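Local coordinates for protein F-93 (Sulfolobus virus 1, PDB 1TBX) that probably acts as a homodimeric winged-helix transcription factor that recognizes a palindromic or pseudo-palindromic DNA target sequence, at residues A[36-39]-A[40-44]. Sequence-based numbering, arbitrary orientation.
Sequences FPMS and TATFY
Ser39 closes an extended loop and hands the chain to the helix that begins at Thr40, occupying the N-cap: its backbone carbonyl starts the helical hydrogen-bond pattern and its OG supplies the capping bond to an amide of the first turn. Residues 36-39 link helix 25-33 to helix 40-52 within the winged-helix domain; two helices joined in this way make up the helix-turn-helix of winged-helix proteins, whose second helix is usually the one presented to DNA, consistent with a role as a DNA-binding protein. Backbone Phe43 N donates to Ser39 O at 2.7 Å, and Tyr44 N continues the helical pattern to Thr40 O. In the capping bond OG, tucked between its own N and carbonyl carbon (chi1 69°), accepts from Thr42 N at 2.9 Å, nearly straight on the hydrogen, although the modelled place of OG is less certain. Serine suits this position because its short side chain can bend back to an amide that has no preceding turn to supply a carbonyl.

Selenomethionine Met38 reaches from the loop over the start of the helix, its flexible side chain bringing SE to 4.0 Å from Phe43 CB. Phe43, with CG anti to its N at chi1 171°, sends its ring inward, where an aromatic side chain is well placed: it meets Tyr29 edge-to-face and packs on Leu28. The loop is held to helix 25-33 by polar bonds as well, Met38 N to Asn33 OD1 and Met38 O to the Tyr29 hydroxyl. At the partly exposed start of the helix, the short branched side chain of Thr42 fits alongside the Met38 chain, its OG1 3.8 Å from Met38 CB.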
ATOM      1  N   PHE A  36       8.717   6.069   8.374  1.00 29.17           N
ATOM      2  CA  PHE A  36       7.291   6.213   8.288  1.00 23.90           C
ATOM      3  C   PHE A  36       6.740   6.344   9.699  1.00 25.82           C
ATOM      4  O   PHE A  36       6.224   5.361  10.243  1.00 26.92           O
ATOM      5  CB  PHE A  36       6.742   4.946   7.677  1.00 24.43           C
ATOM      6  CG  PHE A  36       6.984   4.851   6.232  1.00 28.56           C
ATOM      7  CD1 PHE A  36       8.014   4.059   5.747  1.00 26.12           C
ATOM      8  CD2 PHE A  36       6.194   5.579   5.334  1.00 24.28           C
ATOM      9  CE1 PHE A  36       8.249   3.979   4.397  1.00 23.02           C
ATOM     10  CE2 PHE A  36       6.427   5.511   3.989  1.00 23.16           C
ATOM     11  CZ  PHE A  36       7.464   4.699   3.507  1.00 23.67           C
ATOM     12  N   PRO A  37       6.836   7.526  10.310  1.00 27.30           N
ATOM     13  CA  PRO A  37       6.468   7.686  11.749  1.00 29.18           C
ATOM     14  C   PRO A  37       5.110   7.063  12.108  1.00 29.31           C
ATOM     15  O   PRO A  37       4.098   7.320  11.450  1.00 32.21           O
ATOM     16  CB  PRO A  37       6.381   9.193  11.935  1.00 20.15           C
ATOM     17  CG  PRO A  37       7.316   9.722  10.883  1.00 26.47           C
ATOM     18  CD  PRO A  37       7.245   8.795   9.689  1.00 20.30           C
HETATM   19  N   MSE A  38       5.100   6.182  13.095  1.00 29.51           N
HETATM   20  CA  MSE A  38       3.839   5.728  13.631  1.00 26.53           C
HETATM   21  C   MSE A  38       3.985   5.553  15.125  1.00 27.68           C
HETATM   22  O   MSE A  38       5.101   5.618  15.679  1.00 27.23           O
HETATM   23  CB  MSE A  38       3.357   4.469  12.932  1.00 21.05           C
HETATM   24  CG  MSE A  38       3.834   3.186  13.523  1.00 32.83           C
HETATM   25 SE   MSE A  38       4.064   1.792  12.165  1.00 41.69          SE
HETATM   26  CE  MSE A  38       2.731   0.507  12.561  1.00 47.90           C
ATOM     27  N   SER A  39       2.863   5.374  15.807  1.00 26.48           N
ATOM     28  CA  SER A  39       2.971   5.181  17.238  1.00 18.45           C
ATOM     29  C   SER A  39       3.251   3.704  17.487  1.00 23.72           C
ATOM     30  O   SER A  39       3.129   2.848  16.551  1.00 23.14           O
ATOM     31  CB  SER A  39       1.705   5.627  17.913  1.00 12.70           C
ATOM     32  OG  SER A  39       0.615   4.776  17.632  1.00 13.48           O
ATOM     33  N   THR A  40       3.635   3.414  18.726  1.00 20.81           N
ATOM     34  CA  THR A  40       3.818   2.044  19.189  1.00 23.95           C
ATOM     35  C   THR A  40       2.456   1.350  19.228  1.00 24.05           C
ATOM     36  O   THR A  40       2.343   0.202  18.819  1.00 29.02           O
ATOM     37  CB  THR A  40       4.442   2.016  20.579  1.00 24.11           C
ATOM     38  OG1 THR A  40       3.563   2.723  21.480  1.00 27.68           O
ATOM     39  CG2 THR A  40       5.817   2.780  20.619  1.00 13.36           C
ATOM     40  N   ALA A  41       1.419   2.037  19.703  1.00 23.04           N
ATOM     41  CA  ALA A  41       0.074   1.486  19.564  1.00 22.22           C
ATOM     42  C   ALA A  41      -0.130   1.049  18.093  1.00 23.59           C
ATOM     43  O   ALA A  41      -0.328  -0.149  17.810  1.00 26.47           O
ATOM     44  CB  ALA A  41      -1.020   2.480  20.017  1.00 10.62           C
ATOM     45  N   THR A  42      -0.066   1.987  17.138  1.00 25.22           N
ATOM     46  CA  THR A  42      -0.293   1.555  15.784  1.00 19.29           C
ATOM     47  C   THR A  42       0.700   0.443  15.339  1.00 24.02           C
ATOM     48  O   THR A  42       0.261  -0.533  14.737  1.00 26.98           O
ATOM     49  CB  THR A  42      -0.662   2.709  14.708  1.00 20.27           C
ATOM     50  OG1 THR A  42       0.085   2.529  13.472  1.00 21.62           O
ATOM     51  CG2 THR A  42      -0.473   4.197  15.148  1.00  4.89           C
ATOM     52  N   PHE A  43       1.993   0.533  15.702  1.00 24.91           N
ATOM     53  CA  PHE A  43       2.966  -0.516  15.283  1.00 25.19           C
ATOM     54  C   PHE A  43       2.623  -1.898  15.795  1.00 26.65           C
ATOM     55  O   PHE A  43       2.653  -2.852  15.019  1.00 23.28           O
ATOM     56  CB  PHE A  43       4.423  -0.177  15.651  1.00 25.88           C
ATOM     57  CG  PHE A  43       5.405  -1.313  15.427  1.00 21.94           C
ATOM     58  CD1 PHE A  43       6.174  -1.368  14.277  1.00 20.25           C
ATOM     59  CD2 PHE A  43       5.589  -2.327  16.409  1.00 23.58           C
ATOM     60  CE1 PHE A  43       7.110  -2.435  14.048  1.00 20.29           C
ATOM     61  CE2 PHE A  43       6.509  -3.418  16.193  1.00 17.81           C
ATOM     62  CZ  PHE A  43       7.272  -3.464  15.023  1.00 16.85           C
ATOM     63  N   TYR A  44       2.314  -1.996  17.096  1.00 24.99           N
ATOM     64  CA  TYR A  44       1.978  -3.281  17.728  1.00 26.18           C
ATOM     65  C   TYR A  44       0.665  -3.827  17.196  1.00 24.28           C
ATOM     66  O   TYR A  44       0.530  -5.029  16.995  1.00 26.59           O
ATOM     67  CB  TYR A  44       2.085  -3.254  19.282  1.00 23.99           C
ATOM     68  CG  TYR A  44       3.544  -3.449  19.706  1.00 28.80           C
ATOM     69  CD1 TYR A  44       4.378  -2.367  19.950  1.00 31.82           C
ATOM     70  CD2 TYR A  44       4.107  -4.710  19.779  1.00 30.92           C
ATOM     71  CE1 TYR A  44       5.750  -2.549  20.275  1.00 31.29           C
ATOM     72  CE2 TYR A  44       5.448  -4.897  20.123  1.00 33.80           C
ATOM     73  CZ  TYR A  44       6.266  -3.811  20.357  1.00 31.72           C
ATOM     74  OH  TYR A  44       7.586  -3.997  20.700  1.00 36.10           O
TER